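X-ray repair cross complementing protein 1 variant (Homo sapiens, PDB 6WH1) probably serves as a scaffold in DNA single-strand break repair, gathering repair proteins at breaks and binding poly-ADP-ribosylated PARP1. Local coordinates at residues A[50-55]-A[69-74]. Residues are numbered along the deposited sequence; the frame is centred on the assembly and turned at random.
Sequences AQEWDP and FVRPRW
R71 reaches across to the backbone of Q51 and so illustrates how one arginine can tie down an irregular connection in a BRCT domain, here the C-terminal BRCT domain of XRCC1. In this fold a parallel sheet in the order 2-1-3-4 is flanked by helices; segment 50-55 leads from strand 46-48 to helix 55-63, while segment 69-74 runs from the end of edge strand 68-70 into helix 72-81. The polar part of the contact belongs to the guanidinium group. NH1 of R71 donates to O of Q51 at 2.8 Å, with a nearly straight N-H...O angle of 171°; the acceptor lies in the guanidinium plane, although the donor sits above the plane of the carbonyl. The same NH1 also bonds to the carbonyl of T49, so that one nitrogen grips two backbone oxygens of the loop after strand 46-48. A bend at chi2 in the arginine chain carries the group to this position. A long salt bridge adds charge pairing, OE2 of E52 standing 3.5 Å from NH2 of R71, with the carboxylate and guanidinium planes inclined at 53°. A leucine in place of R71 would probably leave the carbonyls of T49 and Q51 without this donor and E52 without this countercharge, freeing the loop to shift. The apolar part is aromatic: W53 and F69 form an edge-to-face pair, the edge of the indole toward the phenyl face, with planes at 63° and six-membered rings 4.9 Å apart between centroids, and F57 and L61 of helix 55-63 pack against both. CZ3 of W53 comes 3.6 Å from CD1 of F69.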
loop_
_atom_site.group_PDB
_atom_site.type_symbol
_atom_site.label_atom_id
_atom_site.label_comp_id
_atom_site.label_asym_id
_atom_site.label_seq_id
_atom_site.Cartn_x
_atom_site.Cartn_y
_atom_site.Cartn_z
ATOM N N ALA A 50 10.105 11.905 -3.720
ATOM C CA ALA A 50 9.930 13.137 -4.470
ATOM C C ALA A 50 11.043 14.132 -4.197
ATOM O O ALA A 50 11.211 15.083 -4.967
ATOM C CB ALA A 50 8.581 13.784 -4.139
ATOM N N GLN A 51 11.803 13.925 -3.127
ATOM C CA GLN A 51 12.875 14.826 -2.756
ATOM C C GLN A 51 14.107 14.569 -3.612
ATOM O O GLN A 51 14.182 13.612 -4.387
ATOM C CB GLN A 51 13.213 14.670 -1.275
ATOM C CG GLN A 51 12.022 14.876 -0.365
ATOM C CD GLN A 51 12.373 14.701 1.094
ATOM O OE1 GLN A 51 13.338 14.016 1.433
ATOM N NE2 GLN A 51 11.586 15.315 1.969
ATOM N N GLU A 52 15.088 15.441 -3.450
ATOM C CA GLU A 52 16.281 15.399 -4.272
ATOM C C GLU A 52 17.356 14.531 -3.627
ATOM O O GLU A 52 17.299 14.201 -2.441
ATOM C CB GLU A 52 16.799 16.814 -4.513
ATOM C CG GLU A 52 15.857 17.700 -5.314
ATOM C CD GLU A 52 15.538 17.135 -6.692
ATOM O OE1 GLU A 52 14.383 17.296 -7.136
ATOM O OE2 GLU A 52 16.429 16.533 -7.331
ATOM N N TRP A 53 18.337 14.148 -4.443
ATOM C CA TRP A 53 19.458 13.346 -3.967
ATOM C C TRP A 53 20.197 14.065 -2.844
ATOM O O TRP A 53 20.503 15.256 -2.948
ATOM C CB TRP A 53 20.410 13.056 -5.131
ATOM C CG TRP A 53 21.483 12.059 -4.825
ATOM C CD1 TRP A 53 22.621 12.269 -4.097
ATOM C CD2 TRP A 53 21.528 10.693 -5.254
ATOM N NE1 TRP A 53 23.365 11.115 -4.041
ATOM C CE2 TRP A 53 22.717 10.135 -4.744
ATOM C CE3 TRP A 53 20.675 9.888 -6.016
ATOM C CZ2 TRP A 53 23.072 8.809 -4.971
ATOM C CZ3 TRP A 53 21.029 8.575 -6.240
ATOM C CH2 TRP A 53 22.218 8.047 -5.719
ATOM N N ASP A 54 20.479 13.338 -1.768
ATOM C CA ASP A 54 21.289 13.822 -0.661
ATOM C C ASP A 54 22.264 12.723 -0.272
ATOM O O ASP A 54 22.082 11.561 -0.659
ATOM C CB ASP A 54 20.415 14.255 0.530
ATOM C CG ASP A 54 19.824 13.084 1.294
ATOM O OD1 ASP A 54 20.556 12.458 2.088
ATOM O OD2 ASP A 54 18.619 12.806 1.122
ATOM N N PRO A 55 23.341 13.058 0.481
ATOM C CA PRO A 55 24.401 12.070 0.752
ATOM C C PRO A 55 23.944 10.756 1.377
ATOM O O PRO A 55 24.650 9.743 1.277
ATOM C CB PRO A 55 25.335 12.828 1.703
ATOM C CG PRO A 55 25.194 14.241 1.287
ATOM C CD PRO A 55 23.746 14.412 0.909
ATOM N N PHE A 69 16.814 4.285 -6.973
ATOM C CA PHE A 69 16.084 5.451 -6.495
ATOM C C PHE A 69 15.160 5.930 -7.604
ATOM O O PHE A 69 15.622 6.257 -8.703
ATOM C CB PHE A 69 17.046 6.558 -6.074
ATOM C CG PHE A 69 17.989 6.147 -4.982
ATOM C CD1 PHE A 69 19.219 5.587 -5.283
ATOM C CD2 PHE A 69 17.641 6.312 -3.652
ATOM C CE1 PHE A 69 20.086 5.208 -4.278
ATOM C CE2 PHE A 69 18.502 5.932 -2.644
ATOM C CZ PHE A 69 19.725 5.386 -2.958
ATOM N N VAL A 70 13.857 5.956 -7.319
ATOM C CA VAL A 70 12.837 6.144 -8.343
ATOM C C VAL A 70 11.790 7.136 -7.851
ATOM O O VAL A 70 11.545 7.271 -6.649
ATOM C CB VAL A 70 12.155 4.809 -8.734
ATOM C CG1 VAL A 70 11.510 4.933 -10.089
ATOM C CG2 VAL A 70 13.144 3.653 -8.731
ATOM N N ARG A 71 11.146 7.819 -8.809
ATOM C CA ARG A 71 10.104 8.797 -8.547
ATOM C C ARG A 71 8.734 8.126 -8.489
ATOM O O ARG A 71 8.532 7.056 -9.074
ATOM C CB ARG A 71 10.106 9.870 -9.630
ATOM C CG ARG A 71 11.407 10.654 -9.704
ATOM C CD ARG A 71 11.306 11.957 -8.935
ATOM N NE ARG A 71 12.548 12.722 -8.986
ATOM C CZ ARG A 71 13.193 13.168 -7.914
ATOM N NH1 ARG A 71 12.712 12.925 -6.702
ATOM N NH2 ARG A 71 14.319 13.858 -8.052
ATOM N N PRO A 72 7.780 8.739 -7.780
ATOM C CA PRO A 72 6.433 8.141 -7.677
ATOM C C PRO A 72 5.727 7.962 -9.015
ATOM O O PRO A 72 4.783 7.153 -9.110
ATOM C CB PRO A 72 5.679 9.131 -6.777
ATOM C CG PRO A 72 6.750 9.814 -5.983
ATOM C CD PRO A 72 7.937 9.911 -6.898
ATOM N N ARG A 73 6.146 8.690 -10.053
ATOM C CA ARG A 73 5.512 8.517 -11.354
ATOM C C ARG A 73 5.752 7.120 -11.911
ATOM O O ARG A 73 4.943 6.629 -12.706
ATOM C CB ARG A 73 6.002 9.575 -12.343
ATOM C CG ARG A 73 5.087 9.705 -13.553
ATOM C CD ARG A 73 5.689 10.567 -14.642
ATOM N NE ARG A 73 5.265 10.133 -15.972
ATOM C CZ ARG A 73 5.915 10.429 -17.091
ATOM N NH1 ARG A 73 7.016 11.168 -17.040
ATOM N NH2 ARG A 73 5.466 9.992 -18.260
ATOM N N TRP A 74 6.843 6.466 -11.509
ATOM C CA TRP A 74 7.038 5.070 -11.886
ATOM C C TRP A 74 5.867 4.217 -11.424
ATOM O O TRP A 74 5.290 3.455 -12.207
ATOM C CB TRP A 74 8.341 4.535 -11.295
ATOM C CG TRP A 74 8.578 3.077 -11.576
ATOM C CD1 TRP A 74 8.341 2.421 -12.749
ATOM C CD2 TRP A 74 9.095 2.094 -10.666
ATOM N NE1 TRP A 74 8.682 1.095 -12.630
ATOM C CE2 TRP A 74 9.150 0.868 -11.361
ATOM C CE3 TRP A 74 9.523 2.133 -9.335
ATOM C CZ2 TRP A 74 9.612 -0.309 -10.769
ATOM C CZ3 TRP A 74 9.981 0.961 -8.748
ATOM C CH2 TRP A 74 10.020 -0.242 -9.466
#